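Local coordinates for coat protein (Papaya mosaic virus, PDB 4DOX) that probably polymerises around the viral genomic RNA as the all-helical building block of a flexible filamentous capsid, at residues A49-A54 with P85-A90; T58-L63 with R104-Y109; V64-D69 with A74-T79; M122-W127 with A139-F144. One frame throughout, in Å; residues are numbered along the deposited sequence.

Contact 1. Residues A49-A54 with P85-A90; sequences AKVPAA and PEISLA
The flat group that Ala49 offers to Ile87 is a peptide, the one linking it to Lys50. The Ile87 methyl CD1 approaches Ala49 O obliquely at 3.1 Å, tilted well out of the peptide plane, while the CB of Ala49 lies beside it. This peptide belongs to a Schellman motif: Lys50 takes the positive phi (79°) of the C-prime position and turns the chain out of helix 36-48. The turn puts Ala49 and Val51 next to the same methyl, with the long side chain of Lys50 directed away. From the other side of the contact, the Ile87 side chain reaches across stretched out, CD1 anti to CA (chi2 169°), and meets the Val51 side chain at roughly a right angle. The touch is therefore apolar apart from the carbonyl oxygen, and it joins the loop leading into helix 56-70 to the turn just ahead of helix 89-98. Around the contact, Val51 rests on Val56 and Val59, and Ile87 on Leu92. Ser88 follows as the N-cap of helix 89-98, its hydroxyl capping a backbone N of the first turn and its own N bonded to Gln91 OE1, an arrangement consistent with a capping box. At the centre, Ile87 CD1 stands 4.3 Å from Ala49 CB and 3.9 Å from the CG2 branch of Val51.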
loop_
_atom_site.group_PDB
_atom_site.type_symbol
_atom_site.label_atom_id
_atom_site.label_comp_id
_atom_site.label_asym_id
_atom_site.label_seq_id
_atom_site.Cartn_x
_atom_site.Cartn_y
_atom_site.Cartn_z
ATOM N N ALA A 49 -9.306 -17.993 -0.766
ATOM C CA ALA A 49 -8.108 -18.687 -0.354
ATOM C C ALA A 49 -8.183 -19.085 1.093
ATOM O O ALA A 49 -7.277 -19.715 1.603
ATOM C CB ALA A 49 -6.931 -17.839 -0.577
ATOM N N LYS A 50 -9.377 -18.889 1.765
ATOM C CA LYS A 50 -9.569 -19.156 3.177
ATOM C C LYS A 50 -9.101 -18.199 4.275
ATOM O O LYS A 50 -8.866 -18.592 5.369
ATOM C CB LYS A 50 -9.216 -20.593 3.469
ATOM C CG LYS A 50 -10.287 -21.576 3.156
ATOM C CD LYS A 50 -10.387 -21.900 1.714
ATOM C CE LYS A 50 -11.163 -23.117 1.466
ATOM N NZ LYS A 50 -10.421 -24.317 1.904
ATOM N N VAL A 51 -8.868 -16.987 3.891
ATOM C CA VAL A 51 -8.647 -15.947 4.889
ATOM C C VAL A 51 -10.052 -15.578 5.326
ATOM O O VAL A 51 -10.898 -15.383 4.453
ATOM C CB VAL A 51 -7.991 -14.681 4.277
ATOM C CG1 VAL A 51 -7.864 -13.563 5.308
ATOM C CG2 VAL A 51 -6.665 -14.998 3.750
ATOM N N PRO A 52 -10.323 -15.527 6.657
ATOM C CA PRO A 52 -11.635 -15.085 7.191
ATOM C C PRO A 52 -11.963 -13.685 6.711
ATOM O O PRO A 52 -11.095 -12.837 6.716
ATOM C CB PRO A 52 -11.407 -15.070 8.716
ATOM C CG PRO A 52 -10.448 -16.254 8.942
ATOM C CD PRO A 52 -9.464 -16.095 7.726
ATOM N N ALA A 53 -13.193 -13.443 6.279
ATOM C CA ALA A 53 -13.594 -12.109 5.834
ATOM C C ALA A 53 -13.281 -10.971 6.862
ATOM O O ALA A 53 -12.757 -9.891 6.500
ATOM C CB ALA A 53 -15.068 -12.111 5.433
ATOM N N ALA A 54 -13.575 -11.215 8.138
ATOM C CA ALA A 54 -13.152 -10.295 9.193
ATOM C C ALA A 54 -11.623 -9.937 9.176
ATOM O O ALA A 54 -11.242 -8.814 9.523
ATOM C CB ALA A 54 -13.572 -10.855 10.572
ATOM N N PRO A 85 -2.791 -20.707 8.394
ATOM C CA PRO A 85 -1.929 -21.835 8.014
ATOM C C PRO A 85 -2.193 -22.213 6.584
ATOM O O PRO A 85 -3.344 -22.120 6.091
ATOM C CB PRO A 85 -2.373 -22.970 8.954
ATOM C CG PRO A 85 -3.225 -22.299 10.052
ATOM C CD PRO A 85 -3.861 -21.127 9.327
ATOM N N GLU A 86 -1.131 -22.612 5.901
ATOM C CA GLU A 86 -1.239 -22.945 4.472
ATOM C C GLU A 86 -1.581 -21.753 3.552
ATOM O O GLU A 86 -2.023 -21.953 2.407
ATOM C CB GLU A 86 -2.201 -24.155 4.223
ATOM C CG GLU A 86 -1.490 -25.504 3.768
ATOM C CD GLU A 86 -0.437 -25.316 2.605
ATOM O OE1 GLU A 86 -0.550 -24.310 1.814
ATOM O OE2 GLU A 86 0.500 -26.182 2.505
ATOM N N ILE A 87 -1.381 -20.530 4.058
ATOM C CA ILE A 87 -1.225 -19.351 3.184
ATOM C C ILE A 87 0.045 -18.622 3.585
ATOM O O ILE A 87 0.116 -18.107 4.679
ATOM C CB ILE A 87 -2.451 -18.407 3.255
ATOM C CG1 ILE A 87 -3.718 -19.196 2.956
ATOM C CG2 ILE A 87 -2.362 -17.328 2.194
ATOM C CD1 ILE A 87 -4.973 -18.448 3.244
ATOM N N SER A 88 1.055 -18.629 2.718
ATOM C CA SER A 88 2.351 -17.942 2.974
ATOM C C SER A 88 2.243 -16.493 2.519
ATOM O O SER A 88 1.302 -16.149 1.816
ATOM C CB SER A 88 3.484 -18.626 2.199
ATOM O OG SER A 88 3.277 -18.508 0.804
ATOM N N LEU A 89 3.186 -15.638 2.910
ATOM C CA LEU A 89 3.194 -14.264 2.411
ATOM C C LEU A 89 3.338 -14.267 0.883
ATOM O O LEU A 89 2.655 -13.496 0.176
ATOM C CB LEU A 89 4.278 -13.398 3.071
ATOM C CG LEU A 89 4.156 -13.194 4.594
ATOM C CD1 LEU A 89 5.230 -12.306 5.137
ATOM C CD2 LEU A 89 2.807 -12.679 5.097
ATOM N N ALA A 90 4.189 -15.151 0.362
ATOM C CA ALA A 90 4.357 -15.213 -1.085
ATOM C C ALA A 90 3.024 -15.488 -1.768
ATOM O O ALA A 90 2.768 -14.955 -2.835
ATOM C CB ALA A 90 5.411 -16.244 -1.517
#

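Contact 2. Residues T58-L63 with R104-Y109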
loop_
_atom_site.group_PDB
_atom_site.type_symbol
_atom_site.label_atom_id
_atom_site.label_comp_id
_atom_site.label_asym_id
_atom_site.label_seq_id
_atom_site.Cartn_x
_atom_site.Cartn_y
_atom_site.Cartn_z
ATOM N N THR A 58 -6.198 -6.963 8.479
ATOM C CA THR A 58 -5.080 -7.307 9.335
ATOM C C THR A 58 -4.103 -8.283 8.641
ATOM O O THR A 58 -2.879 -8.255 8.877
ATOM C CB THR A 58 -5.527 -7.886 10.689
ATOM O OG1 THR A 58 -6.165 -9.151 10.504
ATOM C CG2 THR A 58 -6.503 -6.967 11.401
ATOM N N VAL A 59 -4.634 -9.159 7.803
ATOM C CA VAL A 59 -3.803 -10.191 7.218
ATOM C C VAL A 59 -3.021 -9.540 6.062
ATOM O O VAL A 59 -1.811 -9.733 5.930
ATOM C CB VAL A 59 -4.651 -11.452 6.850
ATOM C CG1 VAL A 59 -3.956 -12.363 5.873
ATOM C CG2 VAL A 59 -5.025 -12.208 8.097
ATOM N N ALA A 60 -3.685 -8.705 5.275
ATOM C CA ALA A 60 -2.977 -7.919 4.278
ATOM C C ALA A 60 -1.829 -7.198 4.931
ATOM O O ALA A 60 -0.726 -7.169 4.383
ATOM C CB ALA A 60 -3.888 -6.920 3.628
ATOM N N LEU A 61 -2.066 -6.609 6.106
ATOM C CA LEU A 61 -0.986 -5.833 6.782
ATOM C C LEU A 61 0.275 -6.635 7.076
ATOM O O LEU A 61 1.348 -6.066 7.282
ATOM C CB LEU A 61 -1.457 -5.222 8.091
ATOM C CG LEU A 61 -1.857 -3.754 8.172
ATOM C CD1 LEU A 61 -1.331 -2.950 7.051
ATOM C CD2 LEU A 61 -3.336 -3.713 8.186
ATOM N N GLU A 62 0.128 -7.954 7.128
ATOM C CA GLU A 62 1.270 -8.817 7.344
ATOM C C GLU A 62 2.206 -8.777 6.153
ATOM O O GLU A 62 3.422 -8.786 6.323
ATOM C CB GLU A 62 0.822 -10.237 7.606
ATOM C CG GLU A 62 0.105 -10.392 8.927
ATOM C CD GLU A 62 -0.447 -11.781 9.097
ATOM O OE1 GLU A 62 0.236 -12.755 8.718
ATOM O OE2 GLU A 62 -1.575 -11.891 9.617
ATOM N N LEU A 63 1.630 -8.703 4.952
ATOM C CA LEU A 63 2.421 -8.594 3.738
ATOM C C LEU A 63 3.015 -7.195 3.674
ATOM O O LEU A 63 4.211 -7.029 3.337
ATOM C CB LEU A 63 1.583 -8.898 2.497
ATOM C CG LEU A 63 2.176 -8.625 1.111
ATOM C CD1 LEU A 63 3.369 -9.484 0.827
ATOM C CD2 LEU A 63 1.130 -8.921 0.117
ATOM N N ARG A 104 3.603 -2.880 -5.096
ATOM C CA ARG A 104 3.997 -1.558 -4.638
ATOM C C ARG A 104 2.784 -0.689 -4.379
ATOM O O ARG A 104 2.724 -0.012 -3.354
ATOM C CB ARG A 104 4.941 -0.903 -5.643
ATOM C CG ARG A 104 5.110 0.616 -5.498
ATOM C CD ARG A 104 6.220 1.092 -4.636
ATOM N NE ARG A 104 7.382 0.203 -4.569
ATOM C CZ ARG A 104 8.530 0.331 -5.256
ATOM N NH1 ARG A 104 8.693 1.296 -6.127
ATOM N NH2 ARG A 104 9.521 -0.534 -5.073
ATOM N N LYS A 105 1.823 -0.722 -5.302
ATOM C CA LYS A 105 0.624 0.094 -5.175
ATOM C C LYS A 105 -0.200 -0.391 -4.027
ATOM O O LYS A 105 -0.766 0.432 -3.313
ATOM C CB LYS A 105 -0.210 0.124 -6.471
ATOM C CG LYS A 105 0.322 1.111 -7.437
ATOM C CD LYS A 105 -0.185 0.860 -8.830
ATOM C CE LYS A 105 0.594 1.709 -9.852
ATOM N NZ LYS A 105 -0.157 1.704 -11.138
ATOM N N PHE A 106 -0.291 -1.709 -3.851
ATOM C CA PHE A 106 -1.030 -2.288 -2.746
ATOM C C PHE A 106 -0.435 -1.857 -1.387
ATOM O O PHE A 106 -1.162 -1.493 -0.469
ATOM C CB PHE A 106 -0.964 -3.812 -2.845
ATOM C CG PHE A 106 -1.805 -4.549 -1.801
ATOM C CD1 PHE A 106 -1.209 -5.139 -0.682
ATOM C CD2 PHE A 106 -3.185 -4.663 -1.945
ATOM C CE1 PHE A 106 -1.973 -5.814 0.277
ATOM C CE2 PHE A 106 -3.967 -5.369 -0.976
ATOM C CZ PHE A 106 -3.349 -5.944 0.130
ATOM N N CYS A 107 0.892 -1.923 -1.243
ATOM C CA CYS A 107 1.524 -1.498 0.017
ATOM C C CYS A 107 1.280 -0.010 0.250
ATOM O O CYS A 107 1.036 0.389 1.378
ATOM C CB CYS A 107 3.019 -1.835 0.045
ATOM S SG CYS A 107 3.282 -3.662 -0.016
ATOM N N ARG A 108 1.290 0.782 -0.830
ATOM C CA ARG A 108 1.159 2.207 -0.744
ATOM C C ARG A 108 -0.192 2.542 -0.154
ATOM O O ARG A 108 -0.309 3.514 0.590
ATOM C CB ARG A 108 1.282 2.821 -2.119
ATOM C CG ARG A 108 1.565 4.288 -2.057
ATOM C CD ARG A 108 1.739 4.861 -3.404
ATOM N NE ARG A 108 3.111 4.740 -3.872
ATOM C CZ ARG A 108 3.470 4.140 -4.997
ATOM N NH1 ARG A 108 2.542 3.603 -5.772
ATOM N NH2 ARG A 108 4.755 4.070 -5.331
ATOM N N TYR A 109 -1.195 1.711 -0.472
ATOM C CA TYR A 109 -2.576 1.907 -0.031
ATOM C C TYR A 109 -2.725 1.775 1.492
ATOM O O TYR A 109 -3.736 2.268 2.076
ATOM C CB TYR A 109 -3.518 0.905 -0.739
ATOM C CG TYR A 109 -4.968 1.004 -0.290
ATOM C CD1 TYR A 109 -5.751 2.169 -0.554
ATOM C CD2 TYR A 109 -5.577 -0.053 0.377
ATOM C CE1 TYR A 109 -7.119 2.274 -0.158
ATOM C CE2 TYR A 109 -6.948 0.032 0.793
ATOM C CZ TYR A 109 -7.705 1.206 0.521
ATOM O OH TYR A 109 -9.015 1.277 0.946
#
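Helix 56-70 brings Ala60 and Leu63 up to Phe106 of helix 103-108, and the two backbones come nearest where Leu63 CA is 8.1 Å from Cys107 CA, so the helices meet through side chains, chiefly the Phe106 ring. Ala60 and Leu63 sit three residues apart, both with CB turned toward helix 103-108, and Phe106 answers from there with its own CB turned back at them. Its CG is anti to the backbone N (chi1 -175°), which sends the ring away from its own helix and across to the other. Ala60 meets it at the edge, near the ring plane: its CB is 3.7 Å from Phe106 CZ and 4.0 Å from Phe106 CE1. The small methyl lets the far rim of the ring come close to the helix. Leu63 joins more loosely and obliquely, its CD2 branch 4.4 Å from Phe106 CE1. All three residues are buried, and what they bring together is hydrocarbon alone.

Neighbouring parts of the fold pack on the same ring: Val96 of helix 89-98, which also touches Leu63, Val42 of helix 36-48, and Phe110 just after helix 103-108, the two ring planes at about 60°. Elsewhere on helix 103-108, Arg108 NE forms a salt bridge with Asp145 OD2. Helix on helix, with an aromatic ring meeting an alanine methyl edge-on, this is packing in the hydrophobic core of an all-helical protein, here close to the centre of the coat protein chain.

Contact 3. Residues V64-D69 with A74-T79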
loop_
_atom_site.group_PDB
_atom_site.type_symbol
_atom_site.label_atom_id
_atom_site.label_comp_id
_atom_site.label_asym_id
_atom_site.label_seq_id
_atom_site.Cartn_x
_atom_site.Cartn_y
_atom_site.Cartn_z
ATOM N N VAL A 64 2.200 -6.203 4.036
ATOM C CA VAL A 64 2.678 -4.813 4.098
ATOM C C VAL A 64 3.884 -4.647 5.014
ATOM O O VAL A 64 4.866 -3.983 4.650
ATOM C CB VAL A 64 1.561 -3.837 4.506
ATOM C CG1 VAL A 64 2.067 -2.424 4.422
ATOM C CG2 VAL A 64 0.325 -4.068 3.610
ATOM N N ASN A 65 3.814 -5.241 6.199
ATOM C CA ASN A 65 4.935 -5.230 7.099
ATOM C C ASN A 65 6.163 -5.809 6.430
ATOM O O ASN A 65 7.250 -5.277 6.550
ATOM C CB ASN A 65 4.622 -6.078 8.327
ATOM C CG ASN A 65 5.620 -5.844 9.489
ATOM O OD1 ASN A 65 5.827 -4.705 9.960
ATOM N ND2 ASN A 65 6.213 -6.927 9.965
ATOM N N PHE A 66 5.995 -6.920 5.721
ATOM C CA PHE A 66 7.143 -7.614 5.159
ATOM C C PHE A 66 7.813 -6.660 4.182
ATOM O O PHE A 66 9.042 -6.565 4.158
ATOM C CB PHE A 66 6.739 -8.907 4.435
ATOM C CG PHE A 66 7.874 -9.513 3.663
ATOM C CD1 PHE A 66 8.715 -10.450 4.256
ATOM C CD2 PHE A 66 8.156 -9.087 2.361
ATOM C CE1 PHE A 66 9.804 -10.972 3.539
ATOM C CE2 PHE A 66 9.221 -9.607 1.647
ATOM C CZ PHE A 66 10.061 -10.529 2.234
ATOM N N CYS A 67 6.992 -5.941 3.401
ATOM C CA CYS A 67 7.484 -4.991 2.379
ATOM C C CYS A 67 8.102 -3.740 2.970
ATOM O O CYS A 67 9.054 -3.176 2.384
ATOM C CB CYS A 67 6.391 -4.640 1.388
ATOM S SG CYS A 67 6.035 -6.093 0.358
ATOM N N TYR A 68 7.596 -3.341 4.146
ATOM C CA TYR A 68 8.201 -2.273 4.941
ATOM C C TYR A 68 9.695 -2.521 5.195
ATOM O O TYR A 68 10.485 -1.556 5.148
ATOM C CB TYR A 68 7.443 -2.087 6.254
ATOM C CG TYR A 68 7.907 -0.936 7.121
ATOM C CD1 TYR A 68 7.297 0.320 7.019
ATOM C CD2 TYR A 68 8.919 -1.116 8.068
ATOM C CE1 TYR A 68 7.687 1.391 7.837
ATOM C CE2 TYR A 68 9.332 -0.078 8.891
ATOM C CZ TYR A 68 8.725 1.197 8.794
ATOM O OH TYR A 68 9.150 2.272 9.619
ATOM N N ASP A 69 10.088 -3.791 5.429
ATOM C CA ASP A 69 11.528 -4.144 5.641
ATOM C C ASP A 69 12.238 -4.458 4.314
ATOM O O ASP A 69 13.344 -3.979 4.043
ATOM C CB ASP A 69 11.719 -5.267 6.691
ATOM C CG ASP A 69 11.180 -4.870 8.095
ATOM O OD1 ASP A 69 11.631 -3.819 8.627
ATOM O OD2 ASP A 69 10.280 -5.585 8.668
ATOM N N ALA A 74 8.407 -5.357 -7.912
ATOM C CA ALA A 74 7.817 -6.500 -8.644
ATOM C C ALA A 74 8.694 -7.733 -8.637
ATOM O O ALA A 74 8.202 -8.846 -8.900
ATOM C CB ALA A 74 7.515 -6.122 -10.092
ATOM N N TYR A 75 9.981 -7.551 -8.366
ATOM C CA TYR A 75 10.817 -8.716 -8.197
ATOM C C TYR A 75 11.399 -8.983 -6.797
ATOM O O TYR A 75 12.283 -9.822 -6.668
ATOM C CB TYR A 75 11.900 -8.763 -9.270
ATOM C CG TYR A 75 12.504 -7.430 -9.620
ATOM C CD1 TYR A 75 12.380 -6.909 -10.941
ATOM C CD2 TYR A 75 13.223 -6.688 -8.652
ATOM C CE1 TYR A 75 12.963 -5.661 -11.288
ATOM C CE2 TYR A 75 13.803 -5.445 -8.966
ATOM C CZ TYR A 75 13.678 -4.933 -10.284
ATOM O OH TYR A 75 14.258 -3.701 -10.577
ATOM N N THR A 76 10.927 -8.268 -5.771
ATOM C CA THR A 76 11.187 -8.616 -4.366
ATOM C C THR A 76 10.781 -10.074 -4.117
ATOM O O THR A 76 9.707 -10.495 -4.532
ATOM C CB THR A 76 10.361 -7.705 -3.392
ATOM O OG1 THR A 76 10.959 -6.407 -3.307
ATOM C CG2 THR A 76 10.322 -8.283 -2.009
ATOM N N THR A 77 11.639 -10.833 -3.440
ATOM C CA THR A 77 11.314 -12.196 -2.997
ATOM C C THR A 77 10.598 -12.195 -1.663
ATOM O O THR A 77 11.183 -11.934 -0.623
ATOM C CB THR A 77 12.581 -13.037 -2.890
ATOM O OG1 THR A 77 13.398 -12.702 -4.008
ATOM C CG2 THR A 77 12.274 -14.554 -2.887
ATOM N N VAL A 78 9.318 -12.492 -1.728
ATOM C CA VAL A 78 8.489 -12.591 -0.549
ATOM C C VAL A 78 8.640 -13.975 0.125
ATOM O O VAL A 78 8.410 -15.035 -0.532
ATOM C CB VAL A 78 7.015 -12.228 -0.888
ATOM C CG1 VAL A 78 6.178 -12.240 0.356
ATOM C CG2 VAL A 78 6.977 -10.823 -1.490
ATOM N N THR A 79 9.054 -13.975 1.405
ATOM C CA THR A 79 9.247 -15.248 2.140
ATOM C C THR A 79 8.469 -15.326 3.467
ATOM O O THR A 79 7.957 -14.315 3.977
ATOM C CB THR A 79 10.728 -15.486 2.505
ATOM O OG1 THR A 79 11.122 -14.496 3.480
ATOM C CG2 THR A 79 11.619 -15.410 1.283
#
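Thr76 is where the loop after helix 56-70, having doubled back, first touches Phe66, and from there to Thr79 the chain runs past the end of that one ring. The loop thus packs on the helix it has just left, at the surface of the all-helical subunit. Phe66 holds its CG anti to the backbone N (chi1 171°), which carries the ring off the helix toward the loop. Thr76 brings its CG2 methyl up near the ring plane, 4.0 Å from Phe66 CE2, while its hydroxyl makes a weak hydrogen bond back to Ser73 N. Thr77 has its CB directed away and offers its backbone instead: its O lies at the ring edge, 3.4 Å from Phe66 CZ, a place where the slightly positive ring hydrogens would suit a carbonyl oxygen. Val78 packs with both methyl branches. Its CG1 lies over one face of the ring, 4.2 Å above the plane and shifted toward the rim, while its CG2 is 4.0 Å from Phe66 CE2. Leu89 of helix 89-98 touches both Phe66 and Val78, tying this surface pair to the next helix. On the helix itself, Asp69 pairs with Arg118 on another side. Thr79 closes the run, its side chain crossing the phenylalanine at about a right angle. Its backbone N is oblique to the ring, 3.7 Å from Phe66 CZ, and its hydroxyl oxygen OG1 lies 3.8 Å from Phe66 CE1.

Contact 4. Residues M122-W127 with A139-F144; sequences MAPANW and AAFDFF
Pro124 and Ala140 meet ring against backbone: Ala140 O lies 3.4 Å from both CB and CG of the proline, and that same CG is 4.2 Å from Ala140 CB. Next along, the Ala140 methyl reaches 3.9 Å from Trp127 CB, so one alanine is flanked by two residues of the facing loop. Phe141 adds a looser touch, its CD2 at 4.4 Å from Pro124 CG, oblique to its ring.

What sets these groups in place is turn geometry on both sides. Pro124 to Trp127 form a type I beta turn, closed by Trp127 N to Pro124 O at 3.1 Å, which brings proline and tryptophan round to the same neighbour. With chi1 at 68°, the indole leads away from Ala140; Pro124 O lies in plane at its edge, and Lys137 makes a cation-pi contact with it. Facing them, Ala140 is the centre of an inverse gamma turn, a tight bend that presents both its methyl and its carbonyl. Just beyond, Phe141 CD1 stands 3.6 Å above the centre of the Phe143 ring.

Farther out, Asp69 of helix 56-70 takes Ala125 N through OD1 and Asn126 ND2 through its backbone O, fastening the beta turn. The Tyr68 ring packs on Pro124 and meets Phe141 with planes about 35° apart. Asp142 is hydrogen-bonded to Ser72 OG and salt-bridged to Arg104. The two loops thus meet through nonpolar carbon and one carbonyl oxygen, while these polar bonds run within a loop or to other parts of the fold, such as Asp69.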
loop_
_atom_site.group_PDB
_atom_site.type_symbol
_atom_site.label_atom_id
_atom_site.label_comp_id
_atom_site.label_asym_id
_atom_site.label_seq_id
_atom_site.Cartn_x
_atom_site.Cartn_y
_atom_site.Cartn_z
ATOM N N MET A 122 9.972 0.495 15.480
ATOM C CA MET A 122 10.982 -0.366 14.810
ATOM C C MET A 122 11.212 0.073 13.359
ATOM O O MET A 122 10.409 -0.231 12.454
ATOM C CB MET A 122 10.630 -1.875 14.808
ATOM C CG MET A 122 9.996 -2.522 16.062
ATOM S SD MET A 122 8.703 -3.836 15.653
ATOM C CE MET A 122 8.207 -4.449 17.299
ATOM N N ALA A 123 12.331 0.755 13.130
ATOM C CA ALA A 123 12.685 1.282 11.804
ATOM C C ALA A 123 12.807 0.198 10.697
ATOM O O ALA A 123 12.989 -0.971 10.987
ATOM C CB ALA A 123 13.954 2.061 11.917
ATOM N N PRO A 124 12.704 0.588 9.414
ATOM C CA PRO A 124 13.040 -0.408 8.408
ATOM C C PRO A 124 14.343 -1.189 8.732
ATOM O O PRO A 124 15.410 -0.600 8.969
ATOM C CB PRO A 124 13.178 0.446 7.135
ATOM C CG PRO A 124 12.197 1.448 7.281
ATOM C CD PRO A 124 12.169 1.800 8.777
ATOM N N ALA A 125 14.265 -2.512 8.720
ATOM C CA ALA A 125 15.440 -3.324 9.047
ATOM C C ALA A 125 16.762 -2.861 8.357
ATOM O O ALA A 125 17.810 -2.750 9.007
ATOM C CB ALA A 125 15.157 -4.787 8.802
ATOM N N ASN A 126 16.676 -2.542 7.071
ATOM C CA ASN A 126 17.853 -2.262 6.256
ATOM C C ASN A 126 18.103 -0.776 6.012
ATOM O O ASN A 126 18.791 -0.424 5.043
ATOM C CB ASN A 126 17.741 -2.993 4.898
ATOM C CG ASN A 126 17.465 -4.491 5.058
ATOM O OD1 ASN A 126 18.282 -5.223 5.601
ATOM N ND2 ASN A 126 16.299 -4.937 4.607
ATOM N N TRP A 127 17.564 0.097 6.876
ATOM C CA TRP A 127 17.683 1.556 6.675
ATOM C C TRP A 127 19.109 2.042 6.470
ATOM O O TRP A 127 19.361 2.930 5.652
ATOM C CB TRP A 127 16.993 2.341 7.797
ATOM C CG TRP A 127 17.648 2.235 9.165
ATOM C CD1 TRP A 127 17.283 1.410 10.217
ATOM C CD2 TRP A 127 18.753 3.019 9.638
ATOM N NE1 TRP A 127 18.106 1.626 11.290
ATOM C CE2 TRP A 127 19.018 2.602 10.967
ATOM C CE3 TRP A 127 19.561 4.035 9.059
ATOM C CZ2 TRP A 127 20.048 3.152 11.716
ATOM C CZ3 TRP A 127 20.583 4.579 9.811
ATOM C CH2 TRP A 127 20.817 4.135 11.118
ATOM N N ALA A 139 11.767 6.865 7.124
ATOM C CA ALA A 139 11.404 7.171 5.758
ATOM C C ALA A 139 11.911 6.096 4.783
ATOM O O ALA A 139 11.620 6.141 3.597
ATOM C CB ALA A 139 11.977 8.495 5.405
ATOM N N ALA A 140 12.683 5.131 5.291
ATOM C CA ALA A 140 13.451 4.233 4.376
ATOM C C ALA A 140 12.639 3.005 3.913
ATOM O O ALA A 140 13.113 1.854 3.997
ATOM C CB ALA A 140 14.824 3.839 4.966
ATOM N N PHE A 141 11.408 3.258 3.481
ATOM C CA PHE A 141 10.660 2.235 2.790
ATOM C C PHE A 141 10.149 2.775 1.490
ATOM O O PHE A 141 9.931 4.002 1.347
ATOM C CB PHE A 141 9.561 1.579 3.637
ATOM C CG PHE A 141 8.513 2.514 4.186
ATOM C CD1 PHE A 141 7.184 2.401 3.768
ATOM C CD2 PHE A 141 8.819 3.444 5.203
ATOM C CE1 PHE A 141 6.189 3.272 4.305
ATOM C CE2 PHE A 141 7.843 4.283 5.733
ATOM C CZ PHE A 141 6.532 4.198 5.296
ATOM N N ASP A 142 9.985 1.872 0.522
ATOM C CA ASP A 142 9.713 2.305 -0.828
ATOM C C ASP A 142 8.278 2.680 -1.148
ATOM O O ASP A 142 7.974 2.917 -2.311
ATOM C CB ASP A 142 10.268 1.320 -1.858
ATOM C CG ASP A 142 9.545 -0.021 -1.865
ATOM O OD1 ASP A 142 8.437 -0.147 -1.295
ATOM O OD2 ASP A 142 10.090 -0.964 -2.474
ATOM N N PHE A 143 7.394 2.742 -0.157
ATOM C CA PHE A 143 6.056 3.280 -0.392
ATOM C C PHE A 143 5.712 4.288 0.679
ATOM O O PHE A 143 4.543 4.426 1.093
ATOM C CB PHE A 143 5.001 2.174 -0.458
ATOM C CG PHE A 143 5.019 1.246 0.714
ATOM C CD1 PHE A 143 6.011 0.254 0.823
ATOM C CD2 PHE A 143 4.030 1.337 1.708
ATOM C CE1 PHE A 143 6.019 -0.656 1.913
ATOM C CE2 PHE A 143 4.028 0.446 2.816
ATOM C CZ PHE A 143 5.028 -0.554 2.924
ATOM N N PHE A 144 6.744 4.975 1.143
ATOM C CA PHE A 144 6.588 6.024 2.096
ATOM C C PHE A 144 5.654 7.081 1.524
ATOM O O PHE A 144 4.927 7.737 2.299
ATOM C CB PHE A 144 7.959 6.593 2.405
ATOM C CG PHE A 144 7.950 7.974 3.023
ATOM C CD1 PHE A 144 7.791 8.141 4.415
ATOM C CD2 PHE A 144 8.141 9.109 2.230
ATOM C CE1 PHE A 144 7.811 9.407 4.998
ATOM C CE2 PHE A 144 8.156 10.388 2.800
ATOM C CZ PHE A 144 7.992 10.541 4.181
#

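How the contacts relate
Contact 2 is the buried one, its centre about 5 Å from the centre of the chain; contact 3 lies at the surface, and contacts 1 and 4 are only partly buried. Contacts 2 and 3 use successive turns of helix 56-70, where Cys107 SG comes 3.5 Å from Cys67 CB. Contact 1 shares helix 89-98 with the packing around both. None of the four has a hydrogen bond across its segments; the core contact sets a ring against methyls, whereas the loop contacts also bring backbone oxygens to side chains. Polar bonds fall between contacts: contact 4 is tied to contact 2 by Asp142 to Arg104, and to contact 3 by the carboxylate and backbone oxygen of Asp69.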